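PDB 6KXD: ketosynthase from Streptomyces sp. MSC090213JE08, which probably catalyses the decarboxylative condensation of an acyl chain with malonyl-ACP to give a 3-oxoacyl-ACP, as the ketosynthase of a highly reducing type II polyketide synthase. Local coordinates for residues P221-R226 and N363-D368; D322-T327 and C371-V376. One frame throughout, in Å; residues are numbered along the deposited sequence.

Overall arrangement
Both contacts lie about 22 Å from the centre of the chain, on the same side of it, with their own centres about 13 Å apart. Along the sequence they cross: 221-226, 322-327, 363-368, 371-376. Segments 363-368 and 371-376 both come from one loop between strands 357-358 and 381-382, so this loop meets first the loop ahead of strand 234-242 and then edge strand 326-328 of the large mixed sheet. Helix 306-320 touches both contacts, meeting Pro221 and Arg226 in contact 1 and Pro324 and Thr327 in contact 2. Between them, Val375 packs on Phe222 and His364. The loop thereby joins the loop ahead of strand 234-242 to the edge of the sheet within the thiolase-like ketosynthase fold.

Contact 1: residues P221-R226 and N363-D368; sequences PFDKDR and NHRETD
Asp223 OD2 is gripped by two successive backbone N-H groups of the facing loop, Arg365 N at 2.8 Å and Glu366 N at 3.0 Å. The first arrives nearly along the C-O axis and the second from above the carboxylate plane. Asp223 also opens an Asx turn, its OD1 accepting from Asp225 N, within a type I turn from Asp223 to Arg226; a single beta bridge pairs it with Thr367. With CG anti to its backbone N (chi1 -170°), the carboxylate is carried to the 365-366 amides, and OD1 lies at the edge of the Arg365 guanidinium in a long salt bridge. An asparagine here would probably lose the negative charge facing Arg365 and, if its amide nitrogen took the OD2 place, leave two backbone N-H groups without an acceptor. Backbone bonds continue the join: Lys224 N donates to Glu366 O, and Asp368 N to Phe222 O at 2.7 Å. Alongside, the Lys224 chain lies next to Glu366 and points the same way. A water bridges Pro221 O and His364 ND1, while His364 NE2 and Thr367 OG1 share a 2.5 Å hydrogen bond, fixing the ring at both nitrogens. Arg226 donates from NE to Thr305 O and from NH2 to Lys306 O, where helix 306-320 starts; its NH1 donates to Asp223 O (2.8 Å) and, in a salt bridge on the anti side of the carboxylate, to Asp368 OD2 (2.7 Å).

Contact 2: residues D322-T327 and C371-V376; sequences DAPPRT and CPLDVV
Edge strand 326-328 of the large mixed sheet, parallel to strand 297-299, is met here by the irregular loop segment 371-376. One backbone hydrogen bond joins them: Thr327 N donates to Asp374 O at 2.9 Å, fairly straight at 163°. The same oxygen receives a CA-H...O contact from Arg326 CA, and Val375 CA makes another to Thr327 O at 3.0 Å. Thr327 O is buried without a conventional hydrogen-bond partner, which leaves this weak C-H donor to face it. Apolar packing fills in beside the backbones. Leu373 reaches across with its two methyl branches: CD2 presses on Pro324 CG at 3.5 Å, tighter than usual van der Waals contact, while CD1 lies against Thr327 CG2 at 3.8 Å. Thr327 is turned so that CG2 stands anti to its backbone N and OG1 beside it (chi1 -63°), which presents the methyl to Leu373 and lets the hydroxyl donate to Pro325 O from above that carbonyl plane. Helix 306-320 adjoins this cluster through Ile316, which touches both Pro324 and Thr327. At the solvent-facing side, Arg326 and Asp374 run alongside each other, pointing the same way, with Arg326 CG 3.2 Å from Asp374 OD2; the contact is made by the aliphatic stem, not by the guanidinium. The other carboxylate oxygen, OD1, accepts from Val376 N in an Asx turn, which helps to fix the rotation of Asp374. Val376 CG2 closes in on Arg326 CD at 3.7 Å, and Ile358 of strand 357-358 touches both residues. Helix 306-320 leading into a strand parallel to 297-299 completes a beta-alpha-beta unit, the recurring element of the thiolase fold.

Contact 1: residues P221-R226 and N363-D368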
loop_
_atom_site.group_PDB
_atom_site.type_symbol
_atom_site.label_atom_id
_atom_site.label_comp_id
_atom_site.label_asym_id
_atom_site.label_seq_id
_atom_site.Cartn_x
_atom_site.Cartn_y
_atom_site.Cartn_z
ATOM N N PRO A 221 4.384 4.593 -26.252
ATOM C CA PRO A 221 5.077 5.526 -25.375
ATOM C C PRO A 221 6.136 6.361 -26.098
ATOM O O PRO A 221 7.034 5.838 -26.779
ATOM C CB PRO A 221 5.698 4.630 -24.291
ATOM C CG PRO A 221 4.766 3.447 -24.273
ATOM C CD PRO A 221 4.501 3.216 -25.752
ATOM N N PHE A 222 6.004 7.667 -25.874
ATOM C CA PHE A 222 6.900 8.707 -26.352
ATOM C C PHE A 222 6.682 8.951 -27.853
ATOM O O PHE A 222 7.396 9.741 -28.446
ATOM C CB PHE A 222 8.362 8.390 -26.044
ATOM C CG PHE A 222 8.631 8.222 -24.568
ATOM C CD1 PHE A 222 8.499 9.300 -23.705
ATOM C CD2 PHE A 222 8.965 6.984 -24.036
ATOM C CE1 PHE A 222 8.710 9.158 -22.342
ATOM C CE2 PHE A 222 9.186 6.848 -22.672
ATOM C CZ PHE A 222 9.059 7.933 -21.834
ATOM N N ASP A 223 5.669 8.315 -28.431
ATOM C CA ASP A 223 5.345 8.525 -29.829
ATOM C C ASP A 223 4.576 9.840 -29.940
ATOM O O ASP A 223 3.808 10.156 -29.055
ATOM C CB ASP A 223 4.521 7.368 -30.373
ATOM C CG ASP A 223 4.344 7.389 -31.881
ATOM O OD1 ASP A 223 3.479 8.159 -32.347
ATOM O OD2 ASP A 223 5.085 6.634 -32.556
ATOM N N LYS A 224 4.780 10.543 -31.062
ATOM C CA LYS A 224 4.158 11.804 -31.357
ATOM C C LYS A 224 2.633 11.647 -31.408
ATOM O O LYS A 224 1.923 12.575 -31.012
ATOM C CB LYS A 224 4.749 12.373 -32.655
ATOM C CG LYS A 224 4.363 13.807 -32.993
ATOM C CD LYS A 224 4.849 14.270 -34.370
ATOM C CE LYS A 224 4.654 15.756 -34.613
ATOM N NZ LYS A 224 3.340 16.032 -35.242
ATOM N N ASP A 225 2.109 10.489 -31.842
ATOM C CA ASP A 225 0.636 10.316 -31.938
ATOM C C ASP A 225 0.143 9.241 -30.959
ATOM O O ASP A 225 -0.954 8.715 -31.145
ATOM C CB ASP A 225 0.170 10.021 -33.369
ATOM C CG ASP A 225 0.857 10.911 -34.393
ATOM O OD1 ASP A 225 0.554 12.131 -34.411
ATOM O OD2 ASP A 225 1.732 10.390 -35.125
ATOM N N ARG A 226 0.884 9.041 -29.861
ATOM C CA ARG A 226 0.421 8.187 -28.735
ATOM C C ARG A 226 -0.987 8.633 -28.320
ATOM O O ARG A 226 -1.351 9.822 -28.386
ATOM C CB ARG A 226 1.449 8.252 -27.599
ATOM C CG ARG A 226 1.505 9.594 -26.886
ATOM C CD ARG A 226 2.604 9.657 -25.852
ATOM N NE ARG A 226 2.652 10.972 -25.241
ATOM C CZ ARG A 226 3.350 12.012 -25.699
ATOM N NH1 ARG A 226 3.912 11.992 -26.893
ATOM N NH2 ARG A 226 3.484 13.082 -24.948
ATOM N N ASN A 363 5.838 -0.399 -30.855
ATOM C CA ASN A 363 4.810 0.388 -31.520
ATOM C C ASN A 363 5.303 1.831 -31.753
ATOM O O ASN A 363 4.501 2.769 -31.778
ATOM C CB ASN A 363 3.487 0.364 -30.744
ATOM C CG ASN A 363 3.074 -1.020 -30.287
ATOM O OD1 ASN A 363 3.213 -1.975 -31.039
ATOM N ND2 ASN A 363 2.580 -1.141 -29.061
ATOM N N HIS A 364 6.615 2.011 -31.904
ATOM C CA HIS A 364 7.205 3.333 -32.044
ATOM C C HIS A 364 7.336 3.698 -33.528
ATOM O O HIS A 364 8.181 3.107 -34.247
ATOM C CB HIS A 364 8.561 3.423 -31.347
ATOM C CG HIS A 364 8.958 4.837 -31.050
ATOM N ND1 HIS A 364 8.260 5.613 -30.140
ATOM C CD2 HIS A 364 9.947 5.625 -31.533
ATOM C CE1 HIS A 364 8.820 6.803 -30.067
ATOM N NE2 HIS A 364 9.859 6.836 -30.896
ATOM N N ARG A 365 6.506 4.658 -33.951
ATOM C CA ARG A 365 6.535 5.216 -35.327
ATOM C C ARG A 365 7.496 6.405 -35.367
ATOM O O ARG A 365 8.416 6.416 -36.141
ATOM C CB ARG A 365 5.139 5.642 -35.773
ATOM C CG ARG A 365 4.240 4.472 -36.127
ATOM C CD ARG A 365 2.889 4.567 -35.460
ATOM N NE ARG A 365 1.819 5.192 -36.231
ATOM C CZ ARG A 365 0.859 5.942 -35.698
ATOM N NH1 ARG A 365 1.104 6.680 -34.626
ATOM N NH2 ARG A 365 -0.357 5.915 -36.215
ATOM N N GLU A 366 7.293 7.366 -34.465
ATOM C CA GLU A 366 7.982 8.639 -34.509
ATOM C C GLU A 366 8.045 9.251 -33.104
ATOM O O GLU A 366 7.002 9.433 -32.488
ATOM C CB GLU A 366 7.175 9.538 -35.438
ATOM C CG GLU A 366 7.798 10.900 -35.649
ATOM C CD GLU A 366 6.899 11.872 -36.400
ATOM O OE1 GLU A 366 5.739 11.508 -36.752
ATOM O OE2 GLU A 366 7.355 12.997 -36.619
ATOM N N THR A 367 9.250 9.595 -32.643
ATOM C CA THR A 367 9.472 10.138 -31.318
ATOM C C THR A 367 8.798 11.511 -31.268
ATOM O O THR A 367 8.911 12.316 -32.203
ATOM C CB THR A 367 10.968 10.139 -30.965
ATOM O OG1 THR A 367 11.466 8.805 -31.089
ATOM C CG2 THR A 367 11.260 10.596 -29.553
ATOM N N ASP A 368 7.999 11.746 -30.226
ATOM C CA ASP A 368 7.466 13.076 -29.981
ATOM C C ASP A 368 8.661 14.024 -29.936
ATOM O O ASP A 368 9.672 13.739 -29.265
ATOM C CB ASP A 368 6.618 13.091 -28.701
ATOM C CG ASP A 368 5.847 14.381 -28.462
ATOM O OD1 ASP A 368 6.429 15.486 -28.686
ATOM O OD2 ASP A 368 4.664 14.276 -28.082
HETATM O O HOH W 1 6.230 3.973 -28.933
#

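Contact 2: residues D322-T327 and C371-V376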
loop_
_atom_site.group_PDB
_atom_site.type_symbol
_atom_site.label_atom_id
_atom_site.label_comp_id
_atom_site.label_asym_id
_atom_site.label_seq_id
_atom_site.Cartn_x
_atom_site.Cartn_y
_atom_site.Cartn_z
ATOM N N ASP A 322 20.596 17.590 -21.275
ATOM C CA ASP A 322 19.976 17.470 -22.574
ATOM C C ASP A 322 20.527 16.245 -23.327
ATOM O O ASP A 322 20.017 15.913 -24.409
ATOM C CB ASP A 322 20.065 18.829 -23.278
ATOM C CG ASP A 322 19.315 19.920 -22.510
ATOM O OD1 ASP A 322 18.212 19.642 -22.016
ATOM O OD2 ASP A 322 19.834 21.055 -22.415
ATOM N N ALA A 323 21.487 15.526 -22.721
ATOM C CA ALA A 323 21.892 14.161 -23.155
ATOM C C ALA A 323 21.532 13.106 -22.101
ATOM O O ALA A 323 22.403 12.418 -21.560
ATOM C CB ALA A 323 23.367 14.144 -23.467
ATOM N N PRO A 324 20.228 12.863 -21.827
ATOM C CA PRO A 324 19.835 11.820 -20.882
ATOM C C PRO A 324 20.155 10.420 -21.401
ATOM O O PRO A 324 20.379 10.221 -22.591
ATOM C CB PRO A 324 18.317 12.020 -20.763
ATOM C CG PRO A 324 17.925 12.572 -22.120
ATOM C CD PRO A 324 19.068 13.505 -22.468
ATOM N N PRO A 325 20.135 9.378 -20.545
ATOM C CA PRO A 325 20.385 8.019 -21.017
ATOM C C PRO A 325 19.191 7.575 -21.864
ATOM O O PRO A 325 18.132 8.247 -21.903
ATOM C CB PRO A 325 20.539 7.199 -19.730
ATOM C CG PRO A 325 19.683 7.954 -18.734
ATOM C CD PRO A 325 19.807 9.421 -19.108
ATOM N N ARG A 326 19.379 6.455 -22.558
ATOM C CA ARG A 326 18.303 5.824 -23.267
ATOM C C ARG A 326 17.160 5.571 -22.283
ATOM O O ARG A 326 17.407 5.136 -21.175
ATOM C CB ARG A 326 18.772 4.508 -23.892
ATOM C CG ARG A 326 19.569 4.723 -25.171
ATOM C CD ARG A 326 20.321 3.500 -25.633
ATOM N NE ARG A 326 21.468 3.211 -24.795
ATOM C CZ ARG A 326 22.392 2.308 -25.101
ATOM N NH1 ARG A 326 22.326 1.684 -26.267
ATOM N NH2 ARG A 326 23.368 2.029 -24.249
ATOM N N THR A 327 15.943 5.847 -22.727
ATOM C CA THR A 327 14.778 5.856 -21.906
ATOM C C THR A 327 13.711 5.035 -22.633
ATOM O O THR A 327 13.159 5.444 -23.621
ATOM C CB THR A 327 14.352 7.299 -21.592
ATOM O OG1 THR A 327 15.400 7.908 -20.845
ATOM C CG2 THR A 327 13.031 7.375 -20.856
ATOM N N CYS A 371 9.623 14.820 -26.604
ATOM C CA CYS A 371 10.358 13.799 -25.866
ATOM C C CYS A 371 11.697 13.474 -26.536
ATOM O O CYS A 371 11.865 12.394 -27.093
ATOM C CB CYS A 371 9.488 12.564 -25.658
ATOM S SG CYS A 371 7.822 13.010 -25.105
ATOM N N PRO A 372 12.727 14.352 -26.432
ATOM C CA PRO A 372 13.973 14.179 -27.180
ATOM C C PRO A 372 14.819 13.041 -26.604
ATOM O O PRO A 372 15.889 13.256 -26.107
ATOM C CB PRO A 372 14.688 15.531 -26.982
ATOM C CG PRO A 372 14.216 15.977 -25.605
ATOM C CD PRO A 372 12.761 15.557 -25.577
ATOM N N LEU A 373 14.270 11.830 -26.614
ATOM C CA LEU A 373 14.938 10.703 -25.998
ATOM C C LEU A 373 15.206 9.625 -27.036
ATOM O O LEU A 373 14.408 9.440 -27.945
ATOM C CB LEU A 373 14.010 10.086 -24.952
ATOM C CG LEU A 373 13.589 11.028 -23.833
ATOM C CD1 LEU A 373 12.439 10.394 -23.083
ATOM C CD2 LEU A 373 14.801 11.315 -22.951
ATOM N N ASP A 374 16.273 8.867 -26.796
ATOM C CA ASP A 374 16.432 7.607 -27.483
ATOM C C ASP A 374 15.627 6.564 -26.706
ATOM O O ASP A 374 16.074 6.118 -25.625
ATOM C CB ASP A 374 17.902 7.220 -27.609
ATOM C CG ASP A 374 18.091 5.850 -28.253
ATOM O OD1 ASP A 374 17.074 5.265 -28.720
ATOM O OD2 ASP A 374 19.238 5.378 -28.278
ATOM N N VAL A 375 14.483 6.168 -27.272
ATOM C CA VAL A 375 13.563 5.252 -26.628
ATOM C C VAL A 375 13.871 3.790 -27.000
ATOM O O VAL A 375 13.061 2.902 -26.758
ATOM C CB VAL A 375 12.115 5.641 -26.956
ATOM C CG1 VAL A 375 11.841 7.068 -26.502
ATOM C CG2 VAL A 375 11.778 5.467 -28.437
ATOM N N VAL A 376 15.039 3.545 -27.596
ATOM C CA VAL A 376 15.385 2.206 -28.090
ATOM C C VAL A 376 14.177 1.665 -28.839
ATOM O O VAL A 376 13.555 0.689 -28.439
ATOM C CB VAL A 376 15.829 1.313 -26.917
ATOM C CG1 VAL A 376 16.205 -0.093 -27.364
ATOM C CG2 VAL A 376 16.971 1.957 -26.145
#